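Local coordinates for protein interleukin-1beta (PDB 2WRY) that is a secreted inflammatory cytokine of the interleukin-1 family, which probably signals by binding the interleukin-1 receptor, at residues F22-L33 against T135-V143; I71-S79 against Q90-R98. All coordinates share one frame; numbering follows the deposited sequence.

Contact 1. Residues F22-L33 against T135-V143; sequences FVLESPTQLVAL and TSLQPRQPV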
ATOM      1  N   PHE A  22      -9.550   1.589   4.372  1.00 15.24           N
ATOM      2  CA  PHE A  22      -8.583   2.627   4.779  1.00 14.68           C
ATOM      3  C   PHE A  22      -9.278   3.996   4.851  1.00 15.60           C
ATOM      4  O   PHE A  22     -10.112   4.346   3.992  1.00 15.29           O
ATOM      5  CB  PHE A  22      -7.444   2.744   3.765  1.00 15.56           C
ATOM      6  CG  PHE A  22      -6.543   1.536   3.652  1.00 15.13           C
ATOM      7  CD1 PHE A  22      -6.582   0.487   4.577  1.00 15.38           C
ATOM      8  CD2 PHE A  22      -5.651   1.466   2.589  1.00 16.48           C
ATOM      9  CE1 PHE A  22      -5.714  -0.620   4.420  1.00 18.23           C
ATOM     10  CE2 PHE A  22      -4.771   0.392   2.433  1.00 16.74           C
ATOM     11  CZ  PHE A  22      -4.807  -0.660   3.353  1.00 16.66           C
ATOM     12  N   VAL A  23      -8.934   4.765   5.876  1.00 14.59           N
ATOM     13  CA  VAL A  23      -9.248   6.205   5.887  1.00 14.99           C
ATOM     14  C   VAL A  23      -7.984   6.986   6.180  1.00 14.78           C
ATOM     15  O   VAL A  23      -7.082   6.459   6.834  1.00 13.51           O
ATOM     16  CB  VAL A  23     -10.403   6.614   6.874  1.00 15.36           C
ATOM     17  CG1 VAL A  23     -11.684   5.821   6.592  1.00 17.14           C
ATOM     18  CG2 VAL A  23      -9.977   6.539   8.349  1.00 18.50           C
ATOM     19  N   LEU A  24      -7.925   8.240   5.718  1.00 14.58           N
ATOM     20  CA  LEU A  24      -6.766   9.088   5.992  1.00 15.81           C
ATOM     21  C   LEU A  24      -7.005   9.836   7.300  1.00 17.12           C
ATOM     22  O   LEU A  24      -7.744  10.825   7.340  1.00 17.75           O
ATOM     23  CB  LEU A  24      -6.482  10.029   4.807  1.00 15.37           C
ATOM     24  CG  LEU A  24      -5.166  10.789   4.868  1.00 15.50           C
ATOM     25  CD1 LEU A  24      -3.987   9.818   4.819  1.00 16.29           C
ATOM     26  CD2 LEU A  24      -5.066  11.803   3.733  1.00 15.18           C
ATOM     27  N   GLU A  25      -6.437   9.314   8.381  1.00 17.89           N
ATOM     28  CA  GLU A  25      -6.676   9.861   9.707  1.00 20.33           C
ATOM     29  C   GLU A  25      -6.101  11.264   9.820  1.00 20.29           C
ATOM     30  O   GLU A  25      -6.725  12.173  10.406  1.00 21.83           O
ATOM     31  CB  GLU A  25      -6.065   8.957  10.776  1.00 21.08           C
ATOM     32  CG  GLU A  25      -6.221   9.512  12.184  1.00 24.66           C
ATOM     33  CD  GLU A  25      -5.661   8.596  13.241  1.00 27.26           C
ATOM     34  OE1 GLU A  25      -4.414   8.468  13.328  1.00 30.78           O
ATOM     35  OE2 GLU A  25      -6.473   8.009  13.992  1.00 31.34           O
ATOM     36  N   SER A  26      -4.901  11.416   9.277  1.00 20.00           N
ATOM     37  CA  SER A  26      -4.183  12.682   9.254  1.00 20.02           C
ATOM     38  C   SER A  26      -3.380  12.691   7.967  1.00 19.54           C
ATOM     39  O   SER A  26      -3.220  11.651   7.313  1.00 18.61           O
ATOM     40  CB  SER A  26      -3.268  12.793  10.473  1.00 20.95           C
ATOM     41  OG  SER A  26      -2.217  11.846  10.377  1.00 23.10           O
ATOM     42  N   PRO A  27      -2.885  13.862   7.550  1.00 20.55           N
ATOM     43  CA  PRO A  27      -2.155  13.842   6.297  1.00 21.48           C
ATOM     44  C   PRO A  27      -0.996  12.840   6.175  1.00 22.34           C
ATOM     45  O   PRO A  27      -0.579  12.553   5.063  1.00 24.91           O
ATOM     46  CB  PRO A  27      -1.677  15.295   6.152  1.00 22.74           C
ATOM     47  CG  PRO A  27      -2.699  16.058   6.906  1.00 21.67           C
ATOM     48  CD  PRO A  27      -3.025  15.223   8.087  1.00 21.33           C
ATOM     49  N   THR A  28      -0.507  12.277   7.276  1.00 21.23           N
ATOM     50  CA  THR A  28       0.645  11.362   7.214  1.00 22.12           C
ATOM     51  C   THR A  28       0.328   9.932   7.633  1.00 21.07           C
ATOM     52  O   THR A  28       1.232   9.105   7.783  1.00 21.50           O
ATOM     53  CB  THR A  28       1.763  11.844   8.161  1.00 22.61           C
ATOM     54  OG1 THR A  28       1.227  12.057   9.476  1.00 24.73           O
ATOM     55  CG2 THR A  28       2.337  13.126   7.634  1.00 23.37           C
ATOM     56  N   GLN A  29      -0.949   9.639   7.858  1.00 19.27           N
ATOM     57  CA  GLN A  29      -1.281   8.340   8.425  1.00 18.62           C
ATOM     58  C   GLN A  29      -2.617   7.792   7.976  1.00 16.75           C
ATOM     59  O   GLN A  29      -3.673   8.417   8.175  1.00 16.66           O
ATOM     60  CB  GLN A  29      -1.291   8.415   9.945  1.00 20.14           C
ATOM     61  CG  GLN A  29      -1.386   7.079  10.627  1.00 23.97           C
ATOM     62  CD  GLN A  29      -0.701   7.088  11.963  1.00 28.20           C
ATOM     63  OE1 GLN A  29       0.467   6.717  12.072  1.00 28.86           O
ATOM     64  NE2 GLN A  29      -1.417   7.530  12.994  1.00 31.18           N
ATOM     65  N   LEU A  30      -2.558   6.596   7.410  1.00 15.79           N
ATOM     66  CA  LEU A  30      -3.767   5.837   7.144  1.00 15.45           C
ATOM     67  C   LEU A  30      -4.126   5.014   8.369  1.00 15.46           C
ATOM     68  O   LEU A  30      -3.240   4.508   9.071  1.00 15.34           O
ATOM     69  CB  LEU A  30      -3.554   4.859   5.995  1.00 16.48           C
ATOM     70  CG  LEU A  30      -3.401   5.377   4.581  1.00 16.17           C
ATOM     71  CD1 LEU A  30      -2.928   4.200   3.729  1.00 15.88           C
ATOM     72  CD2 LEU A  30      -4.686   5.979   4.033  1.00 15.02           C
ATOM     73  N   VAL A  31      -5.427   4.858   8.606  1.00 15.51           N
ATOM     74  CA  VAL A  31      -5.916   3.879   9.574  1.00 15.76           C
ATOM     75  C   VAL A  31      -6.893   2.947   8.876  1.00 15.64           C
ATOM     76  O   VAL A  31      -7.441   3.276   7.805  1.00 16.18           O
ATOM     77  CB  VAL A  31      -6.577   4.523  10.826  1.00 16.32           C
ATOM     78  CG1 VAL A  31      -5.567   5.416  11.585  1.00 17.03           C
ATOM     79  CG2 VAL A  31      -7.815   5.269  10.471  1.00 18.73           C
ATOM     80  N   ALA A  32      -7.093   1.774   9.470  1.00 14.55           N
ATOM     81  CA  ALA A  32      -8.072   0.826   8.935  1.00 14.19           C
ATOM     82  C   ALA A  32      -9.231   0.635   9.892  1.00 15.15           C
ATOM     83  O   ALA A  32      -9.050   0.436  11.083  1.00 15.93           O
ATOM     84  CB  ALA A  32      -7.409  -0.502   8.606  1.00 14.11           C
ATOM     85  N   LEU A  33     -10.447   0.701   9.365  1.00 16.86           N
ATOM     86  CA  LEU A  33     -11.625   0.544  10.218  1.00 19.58           C
ATOM     87  C   LEU A  33     -12.768  -0.107   9.468  1.00 20.84           C
ATOM     88  O   LEU A  33     -12.727  -0.219   8.249  1.00 18.38           O
ATOM     89  CB  LEU A  33     -12.065   1.871  10.849  1.00 21.18           C
ATOM     90  CG  LEU A  33     -11.774   3.231  10.187  1.00 23.83           C
ATOM     91  CD1 LEU A  33     -12.177   3.244   8.754  1.00 26.30           C
ATOM     92  CD2 LEU A  33     -12.465   4.352  10.969  1.00 26.84           C
ATOM     93  N   THR A 135      -2.512  -4.398   8.199  1.00 11.92           N
ATOM     94  CA  THR A 135      -3.405  -3.734   9.137  1.00 13.14           C
ATOM     95  C   THR A 135      -3.421  -4.496  10.456  1.00 12.31           C
ATOM     96  O   THR A 135      -3.055  -5.677  10.530  1.00 13.55           O
ATOM     97  CB  THR A 135      -4.851  -3.644   8.583  1.00 13.04           C
ATOM     98  OG1 THR A 135      -5.408  -4.959   8.473  1.00 14.12           O
ATOM     99  CG2 THR A 135      -4.841  -2.929   7.220  1.00 14.44           C
ATOM    100  N   SER A 136      -3.862  -3.813  11.495  1.00 13.86           N
ATOM    101  CA  SER A 136      -4.006  -4.437  12.783  1.00 15.68           C
ATOM    102  C   SER A 136      -5.244  -5.316  12.765  1.00 16.85           C
ATOM    103  O   SER A 136      -6.145  -5.112  11.963  1.00 17.94           O
ATOM    104  CB  SER A 136      -4.193  -3.331  13.814  1.00 16.67           C
ATOM    105  OG  SER A 136      -4.414  -3.866  15.094  1.00 18.84           O
ATOM    106  N   LEU A 137      -5.301  -6.294  13.664  1.00 18.20           N
ATOM    107  CA  LEU A 137      -6.555  -7.026  13.899  1.00 20.40           C
ATOM    108  C   LEU A 137      -7.617  -6.130  14.534  1.00 21.58           C
ATOM    109  O   LEU A 137      -8.822  -6.391  14.384  1.00 22.63           O
ATOM    110  CB  LEU A 137      -6.305  -8.227  14.812  1.00 20.81           C
ATOM    111  CG  LEU A 137      -5.218  -9.237  14.405  1.00 21.87           C
ATOM    112  CD1 LEU A 137      -5.101 -10.391  15.416  1.00 23.65           C
ATOM    113  CD2 LEU A 137      -5.462  -9.778  13.023  1.00 23.63           C
ATOM    114  N   GLN A 138      -7.170  -5.084  15.237  1.00 22.73           N
ATOM    115  CA  GLN A 138      -8.071  -4.116  15.884  1.00 23.87           C
ATOM    116  C   GLN A 138      -8.415  -2.963  14.947  1.00 23.75           C
ATOM    117  O   GLN A 138      -7.584  -2.545  14.158  1.00 23.02           O
ATOM    118  CB  GLN A 138      -7.441  -3.555  17.161  1.00 24.98           C
ATOM    119  CG  GLN A 138      -7.428  -4.520  18.343  1.00 29.24           C
ATOM    120  CD  GLN A 138      -6.572  -5.747  18.106  1.00 35.42           C
ATOM    121  OE1 GLN A 138      -5.463  -5.652  17.571  1.00 37.67           O
ATOM    122  NE2 GLN A 138      -7.088  -6.919  18.492  1.00 36.97           N
ATOM    123  N   PRO A 139      -9.663  -2.478  14.990  1.00 24.67           N
ATOM    124  CA  PRO A 139      -9.969  -1.305  14.171  1.00 23.75           C
ATOM    125  C   PRO A 139      -9.311   0.001  14.668  1.00 23.28           C
ATOM    126  O   PRO A 139      -8.858   0.089  15.811  1.00 22.78           O
ATOM    127  CB  PRO A 139     -11.513  -1.198  14.250  1.00 24.55           C
ATOM    128  CG  PRO A 139     -11.916  -1.970  15.425  1.00 25.06           C
ATOM    129  CD  PRO A 139     -10.846  -3.013  15.691  1.00 24.85           C
ATOM    130  N   ARG A 140      -9.247   0.986  13.777  1.00 21.84           N
ATOM    131  CA  ARG A 140      -8.802   2.346  14.084  1.00 22.16           C
ATOM    132  C   ARG A 140      -7.335   2.406  14.523  1.00 20.76           C
ATOM    133  O   ARG A 140      -6.954   3.238  15.358  1.00 21.15           O
ATOM    134  CB  ARG A 140      -9.732   3.023  15.119  1.00 23.68           C
ATOM    135  CG  ARG A 140     -11.235   2.936  14.815  1.00 28.97           C
ATOM    136  CD  ARG A 140     -12.022   3.870  15.740  1.00 35.48           C
ATOM    137  NE  ARG A 140     -12.578   3.198  16.916  1.00 40.67           N
ATOM    138  CZ  ARG A 140     -13.412   3.779  17.787  1.00 45.34           C
ATOM    139  NH1 ARG A 140     -13.773   5.049  17.622  1.00 45.29           N
ATOM    140  NH2 ARG A 140     -13.890   3.095  18.827  1.00 44.97           N
ATOM    141  N   GLN A 141      -6.513   1.522  13.952  1.00 18.39           N
ATOM    142  CA  GLN A 141      -5.062   1.540  14.187  1.00 17.74           C
ATOM    143  C   GLN A 141      -4.359   1.862  12.872  1.00 16.67           C
ATOM    144  O   GLN A 141      -4.950   1.693  11.787  1.00 15.78           O
ATOM    145  CB  GLN A 141      -4.564   0.185  14.731  1.00 18.42           C
ATOM    146  CG  GLN A 141      -5.161  -0.185  16.070  1.00 22.62           C
ATOM    147  CD  GLN A 141      -4.626   0.628  17.235  1.00 27.01           C
ATOM    148  OE1 GLN A 141      -3.776   1.511  17.080  1.00 30.95           O
ATOM    149  NE2 GLN A 141      -5.111   0.310  18.427  1.00 32.22           N
ATOM    150  N   PRO A 142      -3.123   2.389  12.945  1.00 16.07           N
ATOM    151  CA  PRO A 142      -2.418   2.716  11.694  1.00 15.84           C
ATOM    152  C   PRO A 142      -2.176   1.536  10.759  1.00 14.80           C
ATOM    153  O   PRO A 142      -2.003   0.399  11.213  1.00 16.26           O
ATOM    154  CB  PRO A 142      -1.072   3.243  12.186  1.00 16.81           C
ATOM    155  CG  PRO A 142      -1.418   3.811  13.540  1.00 17.63           C
ATOM    156  CD  PRO A 142      -2.336   2.794  14.122  1.00 16.95           C
ATOM    157  N   VAL A 143      -2.216   1.815   9.459  1.00 13.21           N
ATOM    158  CA  VAL A 143      -1.704   0.872   8.457  1.00 12.11           C
ATOM    159  C   VAL A 143      -0.184   0.965   8.521  1.00 12.62           C
ATOM    160  O   VAL A 143       0.385   2.065   8.599  1.00 14.94           O
ATOM    161  CB  VAL A 143      -2.237   1.216   7.026  1.00 12.46           C
ATOM    162  CG1 VAL A 143      -1.748   0.205   6.003  1.00 12.23           C
ATOM    163  CG2 VAL A 143      -3.754   1.242   7.044  1.00 13.68           C
TER
HETATM  164  O   HOH W   1      -0.257   4.745   7.447  1.00 20.70           O
HETATM  165  O   HOH W   2      -6.958  -0.806  12.275  1.00 15.04           O
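Over one face of the Phe22 ring sits the CG2 methyl of Val143, 4.1 Å from the ring centroid and 27° off its normal, a CH-pi contact; at the ring edge, near its plane, comes the CG2 methyl of Thr135. The Thr135 methyl also meets Ala32 CB at 3.8 Å, while its hydroxyl turns to Asp16. Val143 CG2, anti to its own carbonyl carbon, is placed to touch Leu30 CB (3.8 Å) as well as the ring. The amide of Gln29 lies against the pyrrolidine of Pro142, CD to CG 3.7 Å, and its NE2 donates in the amide plane to Glu25 OE1. The contact belongs to a beta-trefoil, the fold of the interleukin-1 family: the hairpin 22-33 has a classic bulge where Glu25 and Ser26 face Gln29, and the short, weakly bonded strand 141-142 runs antiparallel along its edge at 29-33. Val143 N donates to Leu30 O (2.9 Å) from above the carbonyl plane, and Arg140 N to Ala32 O at 2.8 Å. Two waters extend the seam: one accepts from Leu30 N and also lies within bonding distance of Val143 O, whereas the other accepts from Gln141 N and sits between Ala32 O and Gln138 O.

Contact 2. Residues I71-S79 against Q90-R98; sequences IKGYKLYMS and QLEEADVMR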
ATOM      1  N   ILE A  71      -2.740   7.573  -2.938  1.00 13.63           N
ATOM      2  CA  ILE A  71      -3.929   7.727  -2.107  1.00 13.52           C
ATOM      3  C   ILE A  71      -4.837   8.673  -2.879  1.00 13.75           C
ATOM      4  O   ILE A  71      -4.586   9.896  -2.891  1.00 14.60           O
ATOM      5  CB  ILE A  71      -3.575   8.320  -0.718  1.00 13.94           C
ATOM      6  CG1 ILE A  71      -2.415   7.550  -0.059  1.00 14.70           C
ATOM      7  CG2 ILE A  71      -4.810   8.326   0.184  1.00 14.74           C
ATOM      8  CD1 ILE A  71      -2.657   6.019  -0.013  1.00 14.05           C
ATOM      9  N   LYS A  72      -5.837   8.102  -3.563  1.00 13.76           N
ATOM     10  CA  LYS A  72      -6.585   8.812  -4.598  1.00 14.96           C
ATOM     11  C   LYS A  72      -7.277  10.053  -4.044  1.00 15.29           C
ATOM     12  O   LYS A  72      -8.009   9.993  -3.060  1.00 16.84           O
ATOM     13  CB  LYS A  72      -7.609   7.882  -5.260  1.00 14.58           C
ATOM     14  CG  LYS A  72      -8.349   8.564  -6.403  1.00 16.66           C
ATOM     15  CD  LYS A  72      -9.125   7.468  -7.145  1.00 19.38           C
ATOM     16  CE  LYS A  72      -9.687   7.971  -8.481  1.00 24.48           C
ATOM     17  NZ  LYS A  72     -10.561   9.142  -8.298  1.00 28.71           N
ATOM     18  N   GLY A  73      -6.987  11.184  -4.677  1.00 15.90           N
ATOM     19  CA  GLY A  73      -7.592  12.468  -4.310  1.00 16.49           C
ATOM     20  C   GLY A  73      -6.861  13.272  -3.248  1.00 16.44           C
ATOM     21  O   GLY A  73      -7.262  14.418  -2.940  1.00 16.67           O
ATOM     22  N   TYR A  74      -5.811  12.682  -2.678  1.00 15.58           N
ATOM     23  CA  TYR A  74      -5.060  13.348  -1.637  1.00 15.42           C
ATOM     24  C   TYR A  74      -3.627  13.720  -2.043  1.00 15.77           C
ATOM     25  O   TYR A  74      -2.897  14.312  -1.235  1.00 16.17           O
ATOM     26  CB  TYR A  74      -5.032  12.480  -0.390  1.00 14.66           C
ATOM     27  CG  TYR A  74      -6.364  12.272   0.288  1.00 15.37           C
ATOM     28  CD1 TYR A  74      -7.131  11.125   0.045  1.00 16.49           C
ATOM     29  CD2 TYR A  74      -6.838  13.196   1.218  1.00 15.84           C
ATOM     30  CE1 TYR A  74      -8.324  10.897   0.726  1.00 18.83           C
ATOM     31  CE2 TYR A  74      -8.047  12.982   1.901  1.00 17.14           C
ATOM     32  CZ  TYR A  74      -8.769  11.830   1.650  1.00 18.62           C
ATOM     33  OH  TYR A  74      -9.952  11.608   2.316  1.00 20.89           O
ATOM     34  N   LYS A  75      -3.234  13.367  -3.273  1.00 16.18           N
ATOM     35  CA  LYS A  75      -1.933  13.764  -3.828  1.00 16.46           C
ATOM     36  C   LYS A  75      -0.762  13.201  -2.991  1.00 16.60           C
ATOM     37  O   LYS A  75       0.303  13.824  -2.834  1.00 17.26           O
ATOM     38  CB  LYS A  75      -1.900  15.309  -4.015  1.00 17.30           C
ATOM     39  CG  LYS A  75      -2.860  15.859  -5.139  1.00 19.66           C
ATOM     40  CD  LYS A  75      -4.334  15.866  -4.736  1.00 21.65           C
ATOM     41  CE  LYS A  75      -5.181  16.657  -5.720  1.00 23.53           C
ATOM     42  NZ  LYS A  75      -6.623  16.599  -5.341  1.00 24.58           N
ATOM     43  N   LEU A  76      -0.970  11.983  -2.483  1.00 14.27           N
ATOM     44  CA  LEU A  76       0.023  11.286  -1.667  1.00 14.09           C
ATOM     45  C   LEU A  76       0.350   9.957  -2.332  1.00 13.49           C
ATOM     46  O   LEU A  76      -0.513   9.369  -2.979  1.00 13.53           O
ATOM     47  CB  LEU A  76      -0.545  10.983  -0.278  1.00 12.53           C
ATOM     48  CG  LEU A  76      -0.903  12.183   0.627  1.00 15.15           C
ATOM     49  CD1 LEU A  76      -1.713  11.757   1.850  1.00 17.94           C
ATOM     50  CD2 LEU A  76       0.366  12.951   1.086  1.00 17.03           C
ATOM     51  N   TYR A  77       1.591   9.491  -2.147  1.00 12.78           N
ATOM     52  CA  TYR A  77       1.959   8.095  -2.433  1.00 12.50           C
ATOM     53  C   TYR A  77       2.511   7.412  -1.185  1.00 13.32           C
ATOM     54  O   TYR A  77       3.146   8.071  -0.353  1.00 14.11           O
ATOM     55  CB  TYR A  77       2.974   8.000  -3.577  1.00 12.90           C
ATOM     56  CG  TYR A  77       2.323   8.109  -4.938  1.00 13.53           C
ATOM     57  CD1 TYR A  77       1.967   6.959  -5.653  1.00 14.15           C
ATOM     58  CD2 TYR A  77       2.021   9.350  -5.503  1.00 15.34           C
ATOM     59  CE1 TYR A  77       1.368   7.036  -6.889  1.00 15.75           C
ATOM     60  CE2 TYR A  77       1.424   9.436  -6.757  1.00 16.63           C
ATOM     61  CZ  TYR A  77       1.086   8.264  -7.438  1.00 16.89           C
ATOM     62  OH  TYR A  77       0.454   8.298  -8.650  1.00 18.61           O
ATOM     63  N   MET A  78       2.237   6.101  -1.042  1.00 12.43           N
ATOM     64  CA  MET A  78       2.814   5.318   0.066  1.00 12.99           C
ATOM     65  C   MET A  78       4.293   5.105  -0.183  1.00 12.51           C
ATOM     66  O   MET A  78       4.717   4.919  -1.326  1.00 13.24           O
ATOM     67  CB  MET A  78       2.149   3.940   0.156  1.00 13.81           C
ATOM     68  CG  MET A  78       0.665   4.034   0.343  1.00 15.20           C
ATOM     69  SD  MET A  78       0.080   2.407   0.881  1.00 21.07           S
ATOM     70  CE  MET A  78       0.010   2.644   2.622  1.00 25.23           C
ATOM     71  N   SER A  79       5.073   5.064   0.884  1.00 12.58           N
ATOM     72  CA  SER A  79       6.503   4.702   0.739  1.00 12.64           C
ATOM     73  C   SER A  79       6.975   3.947   1.970  1.00 13.05           C
ATOM     74  O   SER A  79       6.389   4.074   3.030  1.00 13.80           O
ATOM     75  CB  SER A  79       7.365   5.960   0.530  1.00 14.47           C
ATOM     76  OG  SER A  79       7.351   6.738   1.704  1.00 16.28           O
ATOM     77  N   GLN A  90       5.173   5.151   5.307  1.00 14.81           N
ATOM     78  CA  GLN A  90       4.772   6.559   5.375  1.00 16.81           C
ATOM     79  C   GLN A  90       4.011   6.985   4.145  1.00 16.26           C
ATOM     80  O   GLN A  90       3.934   6.267   3.151  1.00 15.72           O
ATOM     81  CB  GLN A  90       5.961   7.463   5.650  1.00 19.38           C
ATOM     82  CG  GLN A  90       6.998   7.522   4.617  1.00 23.17           C
ATOM     83  CD  GLN A  90       8.030   8.621   4.915  1.00 28.74           C
ATOM     84  OE1 GLN A  90       8.274   8.981   6.083  1.00 29.79           O
ATOM     85  NE2 GLN A  90       8.637   9.144   3.867  1.00 30.60           N
ATOM     86  N   LEU A  91       3.385   8.145   4.256  1.00 16.27           N
ATOM     87  CA  LEU A  91       2.688   8.729   3.133  1.00 16.60           C
ATOM     88  C   LEU A  91       3.427  10.015   2.819  1.00 16.72           C
ATOM     89  O   LEU A  91       3.709  10.822   3.716  1.00 18.56           O
ATOM     90  CB  LEU A  91       1.255   9.068   3.506  1.00 18.03           C
ATOM     91  CG  LEU A  91       0.398   7.932   4.064  1.00 18.20           C
ATOM     92  CD1 LEU A  91      -0.965   8.471   4.500  1.00 20.80           C
ATOM     93  CD2 LEU A  91       0.230   6.822   3.016  1.00 20.41           C
ATOM     94  N   GLU A  92       3.746  10.191   1.552  1.00 15.82           N
ATOM     95  CA  GLU A  92       4.507  11.354   1.115  1.00 15.94           C
ATOM     96  C   GLU A  92       3.762  12.111   0.047  1.00 16.49           C
ATOM     97  O   GLU A  92       3.144  11.508  -0.824  1.00 15.04           O
ATOM     98  CB  GLU A  92       5.862  10.913   0.516  1.00 16.78           C
ATOM     99  CG  GLU A  92       6.789  10.204   1.465  1.00 19.72           C
ATOM    100  CD  GLU A  92       8.180  10.012   0.881  1.00 23.49           C
ATOM    101  OE1 GLU A  92       8.825   8.991   1.209  1.00 24.27           O
ATOM    102  OE2 GLU A  92       8.655  10.903   0.132  1.00 24.61           O
ATOM    103  N   GLU A  93       3.817  13.448   0.128  1.00 17.57           N
ATOM    104  CA  GLU A  93       3.374  14.267  -0.973  1.00 19.23           C
ATOM    105  C   GLU A  93       4.353  14.004  -2.094  1.00 19.61           C
ATOM    106  O   GLU A  93       5.566  14.270  -1.969  1.00 20.75           O
ATOM    107  CB  GLU A  93       3.392  15.755  -0.590  1.00 21.08           C
ATOM    108  CG  GLU A  93       2.359  16.135   0.442  1.00 24.59           C
ATOM    109  CD  GLU A  93       2.531  17.566   0.913  1.00 29.63           C
ATOM    110  OE1 GLU A  93       2.428  18.473   0.069  1.00 32.15           O
ATOM    111  OE2 GLU A  93       2.775  17.776   2.124  1.00 36.12           O
ATOM    112  N   ALA A  94       3.861  13.441  -3.182  1.00 18.35           N
ATOM    113  CA  ALA A  94       4.723  13.160  -4.319  1.00 17.99           C
ATOM    114  C   ALA A  94       3.853  13.236  -5.536  1.00 18.57           C
ATOM    115  O   ALA A  94       2.679  12.848  -5.495  1.00 18.37           O
ATOM    116  CB  ALA A  94       5.390  11.770  -4.206  1.00 18.44           C
ATOM    117  N   ASP A  95       4.425  13.770  -6.603  1.00 17.57           N
ATOM    118  CA  ASP A  95       3.770  13.741  -7.914  1.00 17.15           C
ATOM    119  C   ASP A  95       3.971  12.383  -8.583  1.00 16.96           C
ATOM    120  O   ASP A  95       4.686  11.512  -8.056  1.00 18.88           O
ATOM    121  CB  ASP A  95       4.277  14.905  -8.755  1.00 17.82           C
ATOM    122  CG  ASP A  95       3.957  16.254  -8.106  1.00 20.18           C
ATOM    123  OD1 ASP A  95       2.760  16.504  -7.837  1.00 23.16           O
ATOM    124  OD2 ASP A  95       4.885  17.042  -7.828  1.00 23.43           O
ATOM    125  N   VAL A  96       3.297  12.165  -9.711  1.00 15.78           N
ATOM    126  CA  VAL A  96       3.390  10.884 -10.388  1.00 15.88           C
ATOM    127  C   VAL A  96       4.777  10.748 -10.987  1.00 15.88           C
ATOM    128  O   VAL A  96       5.255  11.652 -11.672  1.00 17.34           O
ATOM    129  CB  VAL A  96       2.308  10.731 -11.470  1.00 15.90           C
ATOM    130  CG1 VAL A  96       2.330   9.297 -12.040  1.00 17.73           C
ATOM    131  CG2 VAL A  96       0.942  11.065 -10.908  1.00 16.10           C
ATOM    132  N   MET A  97       5.427   9.626 -10.705  1.00 15.76           N
ATOM    133  CA  MET A  97       6.818   9.407 -11.090  1.00 16.63           C
ATOM    134  C   MET A  97       6.921   8.535 -12.333  1.00 16.78           C
ATOM    135  O   MET A  97       6.478   7.390 -12.361  1.00 16.78           O
ATOM    136  CB  MET A  97       7.586   8.810  -9.909  1.00 17.06           C
ATOM    137  CG  MET A  97       7.809   9.837  -8.805  1.00 21.23           C
ATOM    138  SD  MET A  97       8.079   9.074  -7.214  1.00 24.99           S
ATOM    139  CE  MET A  97       6.385   8.639  -6.748  1.00 25.51           C
ATOM    140  N   ARG A  98       7.442   9.124 -13.397  1.00 16.30           N
ATOM    141  CA  ARG A  98       7.640   8.427 -14.637  1.00 17.51           C
ATOM    142  C   ARG A  98       8.740   7.379 -14.476  1.00 18.04           C
ATOM    143  O   ARG A  98       8.631   6.267 -14.971  1.00 18.89           O
ATOM    144  CB  ARG A  98       8.019   9.452 -15.719  1.00 18.57           C
ATOM    145  CG  ARG A  98       8.579   8.893 -16.982  1.00 22.83           C
ATOM    146  CD  ARG A  98       9.168  10.043 -17.826  1.00 27.82           C
ATOM    147  NE  ARG A  98      10.267  10.702 -17.113  1.00 33.81           N
ATOM    148  CZ  ARG A  98      10.262  11.945 -16.619  1.00 37.46           C
ATOM    149  NH1 ARG A  98       9.207  12.753 -16.760  1.00 36.48           N
ATOM    150  NH2 ARG A  98      11.339  12.382 -15.978  1.00 37.87           N
TER
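Ser79 OG donates to Glu92 OE1 over 2.7 Å, meeting the oxygen on its anti side, 26° out of the carboxylate plane. From the opposite face of that plane Gln90 NE2 reaches the same oxygen, also at 2.7 Å and with the acceptor within the Gln90 amide plane, and Arg107 adds a salt bridge to it. Ser79 OG is set between its backbone N and carbonyl carbon (chi1 67°), which turns it along the strand face it shares with Glu92 and Gln90. Replacing Glu92 by an alanine would probably leave the Ser79 hydroxyl and the Gln90 amide without their common acceptor and the Arg107 charge without its mate.

Beneath this cluster, strands 76-79 and 90-93 of the hairpin run antiparallel. Tyr77 and Glu92 exchange backbone bonds in both directions, as do Ser79 and Gln90; Gln90 N to Ser79 O is nearly straight at 178°. On the other face Met78 and Leu91 lie side by side, CG to CD2 3.9 Å, and the Ile71 side chain crosses that of Leu91 at about a right angle, its CG1 meeting the same CD2 methyl. Leu76 CD2 rests on Glu93, 3.8 Å from its CG.

Past the strand end, the chain 94-97 passes the Tyr77 ring: Ala94 O lies at the ring edge, in plane, 3.6 Å from CD2, and Val96 CG2 reaches the phenol OH at 3.6 Å. Met97 CE approaches obliquely. The two faces thus differ in chemistry: one gathers three donors on a single carboxylate oxygen, which would be expected to favour the ionised form of Glu92, while the other is built from aliphatic side chains and Met78.

In the fold
The two contacts have centres about 16 Å apart, yet they touch through side chains: Leu24 CD1 meets Leu91 CD1 at 3.3 Å, Leu24 CD2 meets Tyr74 CD2 at 3.4 Å, and Leu30 CD1 meets Met78 CE at 3.5 Å. Leu24 and Leu30, from the hairpin of contact 1, therefore pack on the Met78 and Leu91 face of contact 2, whereas the Glu92 cluster lies on the other face of that hairpin. Along the chain, contact 2 is nested inside the loop closed by contact 1, a local hairpin within a long-range closure. Val143 on Leu89 adds a further link between segment 135-143 and strand 86-93.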